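Glutathione transferase (Lolium rigidum, PDB 6ZB6) probably conjugates glutathione to herbicides and other electrophilic xenobiotics, as a phi class enzyme implicated in multiple-herbicide resistance of this grass weed. Local coordinates at residues T108-P111 and A112-P115; D99-T102 and E103-A106. All coordinates share one frame; numbering follows the deposited sequence.

Contact 1 of 2, residues T108-P111 and A112-P115. With NA (sodium ion), chain J.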
ATOM      1  N   THR A 108      -7.628  -2.992  10.505  1.00 23.52           N
ATOM      2  CA  THR A 108      -7.971  -4.386  10.755  1.00 20.79           C
ATOM      3  C   THR A 108      -7.101  -5.311   9.911  1.00 23.07           C
ATOM      4  O   THR A 108      -6.424  -6.191  10.454  1.00 24.33           O
ATOM      5  CB  THR A 108      -9.456  -4.621  10.481  1.00 22.68           C
ATOM      6  OG1 THR A 108     -10.233  -3.954  11.483  1.00 25.36           O
ATOM      7  CG2 THR A 108      -9.785  -6.105  10.506  1.00 19.52           C
ATOM      8  N   TYR A 109      -7.078  -5.096   8.593  1.00 22.46           N
ATOM      9  CA  TYR A 109      -6.337  -5.993   7.705  1.00 23.45           C
ATOM     10  C   TYR A 109      -4.838  -5.757   7.817  1.00 24.98           C
ATOM     11  O   TYR A 109      -4.075  -6.696   8.040  1.00 24.21           O
ATOM     12  CB  TYR A 109      -6.823  -5.808   6.265  1.00 18.66           C
ATOM     13  CG  TYR A 109      -6.063  -6.544   5.167  1.00 21.08           C
ATOM     14  CD1 TYR A 109      -4.889  -6.029   4.639  1.00 22.24           C
ATOM     15  CD2 TYR A 109      -6.552  -7.735   4.639  1.00 19.73           C
ATOM     16  CE1 TYR A 109      -4.203  -6.690   3.608  1.00 16.21           C
ATOM     17  CE2 TYR A 109      -5.879  -8.401   3.616  1.00 20.46           C
ATOM     18  CZ  TYR A 109      -4.715  -7.876   3.110  1.00 22.82           C
ATOM     19  OH  TYR A 109      -4.048  -8.524   2.105  1.00 21.52           O
ATOM     20  N   ASN A 110      -4.392  -4.507   7.681  1.00 18.99           N
ATOM     21  CA  ASN A 110      -2.949  -4.325   7.703  1.00 20.77           C
ATOM     22  C   ASN A 110      -2.341  -4.635   9.070  1.00 22.13           C
ATOM     23  O   ASN A 110      -1.230  -5.172   9.118  1.00 24.66           O
ATOM     24  CB  ASN A 110      -2.537  -2.914   7.265  1.00 19.06           C
ATOM     25  CG  ASN A 110      -1.114  -2.890   6.747  1.00 26.24           C
ATOM     26  OD1 ASN A 110      -0.762  -3.648   5.828  1.00 28.99           O
ATOM     27  ND2 ASN A 110      -0.277  -2.077   7.362  1.00 27.57           N
ATOM     28  N   PRO A 111      -3.000  -4.329  10.197  1.00 24.33           N
ATOM     29  CA  PRO A 111      -2.430  -4.753  11.489  1.00 25.15           C
ATOM     30  C   PRO A 111      -2.307  -6.260  11.640  1.00 28.41           C
ATOM     31  O   PRO A 111      -1.461  -6.726  12.413  1.00 25.68           O
ATOM     32  CB  PRO A 111      -3.402  -4.154  12.513  1.00 26.92           C
ATOM     33  CG  PRO A 111      -3.855  -2.900  11.848  1.00 23.48           C
ATOM     34  CD  PRO A 111      -4.049  -3.303  10.399  1.00 18.70           C
ATOM     35  N   ALA A 112      -3.104  -7.042  10.922  1.00 20.06           N
ATOM     36  CA  ALA A 112      -2.947  -8.488  10.987  1.00 25.00           C
ATOM     37  C   ALA A 112      -1.882  -9.006  10.029  1.00 22.97           C
ATOM     38  O   ALA A 112      -1.176  -9.973  10.356  1.00 26.11           O
ATOM     39  CB  ALA A 112      -4.284  -9.171  10.696  1.00 21.49           C
ATOM     40  N   LEU A 113      -1.745  -8.385   8.855  1.00 20.32           N
ATOM     41  CA  LEU A 113      -0.831  -8.872   7.820  1.00 19.87           C
ATOM     42  C   LEU A 113       0.565  -8.277   7.962  1.00 21.97           C
ATOM     43  O   LEU A 113       1.564  -8.991   7.853  1.00 20.60           O
ATOM     44  CB  LEU A 113      -1.415  -8.562   6.429  1.00 21.98           C
ATOM     45  CG  LEU A 113      -0.585  -8.883   5.181  1.00 24.74           C
ATOM     46  CD1 LEU A 113      -1.464  -9.470   4.074  1.00 23.77           C
ATOM     47  CD2 LEU A 113       0.167  -7.640   4.686  1.00 20.45           C
ATOM     48  N   SER A 114       0.651  -6.978   8.243  1.00 22.65           N
ATOM     49  CA  SER A 114       1.945  -6.315   8.369  1.00 19.79           C
ATOM     50  C   SER A 114       2.937  -7.005   9.306  1.00 20.02           C
ATOM     51  O   SER A 114       4.125  -7.080   8.944  1.00 26.50           O
ATOM     52  CB  SER A 114       1.714  -4.855   8.818  1.00 25.88           C
ATOM     53  OG  SER A 114       2.938  -4.168   8.904  1.00 38.24           O
ATOM     54  N   PRO A 115       2.555  -7.515  10.484  1.00 24.04           N
ATOM     55  CA  PRO A 115       3.566  -8.160  11.338  1.00 24.39           C
ATOM     56  C   PRO A 115       4.244  -9.336  10.677  1.00 29.39           C
ATOM     57  O   PRO A 115       5.438  -9.571  10.919  1.00 25.66           O
ATOM     58  CB  PRO A 115       2.759  -8.597  12.566  1.00 34.16           C
ATOM     59  CG  PRO A 115       1.644  -7.621  12.623  1.00 30.34           C
ATOM     60  CD  PRO A 115       1.260  -7.434  11.180  1.00 26.58           C
TER
HETATM   61 NA    NA J 304     -10.265  -5.501  13.861  1.00 50.25          NA
HETATM   62  O   HOH W   1      -8.139  -4.661  15.300  1.00 53.57           O
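Tyr109 and Leu113, and likewise Asn110 and Ser114, are joined one turn apart on helix 92-127: Leu113 N donates to Tyr109 O at 3.0 Å and Ser114 N to Asn110 O at 2.8 Å. The bond one step earlier is weak, Ala112 N lying 3.5 Å from Thr108 O and also bonding weakly to Tyr109 O. Proline nitrogens carry no hydrogen, which kinks the helix at Pro111 and at Pro115. Where the next bond of the series would close, ring carbon Pro115 CD sits against Pro111 O at 3.1 Å. Tyr109 and Leu113 run side by side in the same direction, both with CG anti to the backbone N (chi1 173° and 175°), and the CD1 methyl of Leu113 meets the hydroxyl end of the phenol, 3.4 Å from Tyr109 OH and obliquely placed to the ring. The hydroxyl itself is hydrogen-bonded to Thr176 OG1, which fixes the far end of the ring, while His172 packs edge-to-face with it. On another side of the helix, the amide of Asn110 lies along Ser114, with Asn110 ND2 3.7 Å from Ser114 CB; both side chains also touch Tyr175. At the start of 108-111, Thr108 turns its hydroxyl to a sodium ion, with OG1 at 2.8 Å and a water as a further ligand. The pair of prolines gives a proline-kinked helix in the all-helical C-terminal domain of the glutathione transferase fold, and the side chain of Ser114 is about 7 Å, nearest atoms, from the bound S-(p-nitrobenzyl)glutathione.

Contact 2 of 2, residues D99-T102 and E103-A106; sequences DVWT and EVDA
Trp101 and Val104 meet because the indole leaves its backbone with CG anti to the carbonyl carbon (chi1 -71°) and its ring plane turned roughly at right angles to the plane through CA, CB and CG (chi2 93°), while Val104 holds CG1 anti to its own N (chi1 172°) and so sets CG2 beside that N. The two side chains point the same way. Val104 CG2 approaches the six-membered ring at 3.9 Å from Trp101 CE3, above the plane but shifted toward the rim, and Val100 CG1 lies on the same side, likewise shifted toward the rim. Val104 CG2 also lies 3.3 Å from Val100 O, the carbonyl that accepts Val104 N at 2.9 Å. The remaining turns close regularly. Glu103 CG lies against Asp99 O at 3.2 Å, and the chain bends beyond it. Thr102 O has two donors: Ala106 N at 3.1 Å, and a water that donates to Thr102 O at 2.9 Å and to Asp105 OD2 at 2.7 Å, bridging side chain to backbone. Asp105 OD2 further forms a salt bridge with Arg69, and Thr102 OG1 bonds back to Val98 O. These two turns of helix 92-127 pack Trp101 and Thr102 against helix 167-170, set Trp101 and Val104 on Arg153 and Tyr150 of helix 133-156, and through Arg69 are tied to helix 68-78 of the thioredoxin-like N-terminal domain.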
ATOM      1  N   ASP A  99     -14.693   4.610   1.982  1.00 19.77           N
ATOM      2  CA  ASP A  99     -14.084   4.995   3.255  1.00 20.40           C
ATOM      3  C   ASP A  99     -14.047   3.833   4.238  1.00 17.89           C
ATOM      4  O   ASP A  99     -13.067   3.655   4.968  1.00 20.40           O
ATOM      5  CB  ASP A  99     -14.856   6.178   3.893  1.00 19.30           C
ATOM      6  CG  ASP A  99     -14.553   7.507   3.245  1.00 27.09           C
ATOM      7  OD1 ASP A  99     -13.589   7.585   2.446  1.00 24.71           O
ATOM      8  OD2 ASP A  99     -15.277   8.497   3.549  1.00 28.29           O
ATOM      9  N   VAL A 100     -15.141   3.074   4.326  1.00 19.81           N
ATOM     10  CA  VAL A 100     -15.199   1.965   5.268  1.00 23.59           C
ATOM     11  C   VAL A 100     -14.038   1.015   5.024  1.00 24.56           C
ATOM     12  O   VAL A 100     -13.283   0.667   5.944  1.00 21.11           O
ATOM     13  CB  VAL A 100     -16.547   1.229   5.150  1.00 23.67           C
ATOM     14  CG1 VAL A 100     -16.472  -0.131   5.843  1.00 22.23           C
ATOM     15  CG2 VAL A 100     -17.679   2.064   5.733  1.00 23.70           C
ATOM     16  N   TRP A 101     -13.869   0.588   3.780  1.00 21.78           N
ATOM     17  CA  TRP A 101     -12.904  -0.471   3.525  1.00 25.87           C
ATOM     18  C   TRP A 101     -11.479   0.061   3.429  1.00 24.02           C
ATOM     19  O   TRP A 101     -10.525  -0.707   3.587  1.00 19.50           O
ATOM     20  CB  TRP A 101     -13.340  -1.260   2.280  1.00 20.93           C
ATOM     21  CG  TRP A 101     -14.549  -2.076   2.621  1.00 23.50           C
ATOM     22  CD1 TRP A 101     -15.856  -1.719   2.455  1.00 21.69           C
ATOM     23  CD2 TRP A 101     -14.564  -3.360   3.274  1.00 26.53           C
ATOM     24  NE1 TRP A 101     -16.684  -2.717   2.932  1.00 22.31           N
ATOM     25  CE2 TRP A 101     -15.917  -3.728   3.447  1.00 27.56           C
ATOM     26  CE3 TRP A 101     -13.562  -4.239   3.713  1.00 24.15           C
ATOM     27  CZ2 TRP A 101     -16.297  -4.943   4.031  1.00 27.18           C
ATOM     28  CZ3 TRP A 101     -13.942  -5.444   4.301  1.00 25.75           C
ATOM     29  CH2 TRP A 101     -15.300  -5.782   4.457  1.00 22.28           C
ATOM     30  N   THR A 102     -11.312   1.366   3.239  1.00 17.82           N
ATOM     31  CA  THR A 102     -10.003   1.972   3.434  1.00 13.10           C
ATOM     32  C   THR A 102      -9.602   1.933   4.906  1.00 19.77           C
ATOM     33  O   THR A 102      -8.447   1.638   5.236  1.00 23.11           O
ATOM     34  CB  THR A 102     -10.041   3.415   2.920  1.00 18.20           C
ATOM     35  OG1 THR A 102     -10.345   3.400   1.509  1.00 20.95           O
ATOM     36  CG2 THR A 102      -8.709   4.133   3.192  1.00 20.09           C
ATOM     37  N   GLU A 103     -10.546   2.249   5.802  1.00 19.85           N
ATOM     38  CA  GLU A 103     -10.297   2.137   7.237  1.00 16.96           C
ATOM     39  C   GLU A 103     -10.047   0.692   7.650  1.00 16.64           C
ATOM     40  O   GLU A 103      -9.209   0.431   8.521  1.00 18.43           O
ATOM     41  CB  GLU A 103     -11.476   2.704   8.030  1.00 18.42           C
ATOM     42  CG  GLU A 103     -11.708   4.219   7.852  1.00 17.71           C
ATOM     43  CD  GLU A 103     -10.518   5.044   8.280  1.00 21.29           C
ATOM     44  OE1 GLU A 103      -9.996   4.814   9.400  1.00 19.20           O
ATOM     45  OE2 GLU A 103     -10.098   5.931   7.499  1.00 22.46           O
ATOM     46  N   VAL A 104     -10.774  -0.261   7.052  1.00 22.43           N
ATOM     47  CA  VAL A 104     -10.531  -1.663   7.377  1.00 22.61           C
ATOM     48  C   VAL A 104      -9.084  -2.025   7.089  1.00 23.71           C
ATOM     49  O   VAL A 104      -8.421  -2.693   7.899  1.00 23.28           O
ATOM     50  CB  VAL A 104     -11.493  -2.591   6.617  1.00 23.33           C
ATOM     51  CG1 VAL A 104     -11.067  -4.038   6.833  1.00 20.00           C
ATOM     52  CG2 VAL A 104     -12.924  -2.388   7.071  1.00 20.57           C
ATOM     53  N   ASP A 105      -8.562  -1.595   5.936  1.00 21.39           N
ATOM     54  CA  ASP A 105      -7.155  -1.855   5.659  1.00 19.82           C
ATOM     55  C   ASP A 105      -6.277  -1.259   6.735  1.00 22.89           C
ATOM     56  O   ASP A 105      -5.407  -1.940   7.282  1.00 20.17           O
ATOM     57  CB  ASP A 105      -6.730  -1.312   4.296  1.00 19.11           C
ATOM     58  CG  ASP A 105      -5.204  -1.333   4.120  1.00 29.29           C
ATOM     59  OD1 ASP A 105      -4.625  -2.439   4.075  1.00 23.13           O
ATOM     60  OD2 ASP A 105      -4.572  -0.257   4.031  1.00 21.35           O
ATOM     61  N   ALA A 106      -6.505   0.021   7.070  1.00 16.39           N
ATOM     62  CA  ALA A 106      -5.626   0.706   8.004  1.00 16.49           C
ATOM     63  C   ALA A 106      -5.664   0.068   9.397  1.00 20.24           C
ATOM     64  O   ALA A 106      -4.629  -0.040  10.065  1.00 20.77           O
ATOM     65  CB  ALA A 106      -6.014   2.204   8.068  1.00 13.37           C
TER
HETATM   66  O   HOH W   2      -5.974   1.982   3.787  1.00 17.57           O

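How the contacts relate
Both contacts are local turns of the long helix 92-127, in series and neither nested nor crossing, with centres 12 Å apart. Coming from the N terminus, after the thioredoxin-like sheet and helix 68-78, the chain makes contact 2 first and finishes it at Ala106; contact 1 opens two residues later, and neither closes a loop. Probable backbone hydrogen bonds, Tyr109 N to Val104 O and Asn110 N to Asp105 O, splice the two, whereas Pro111 CD merely packs on Ala106 O. Contact 2 links the helix to the N-terminal domain and helix 167-170, contact 1 to helix 173-179, and both lean on helix 133-156.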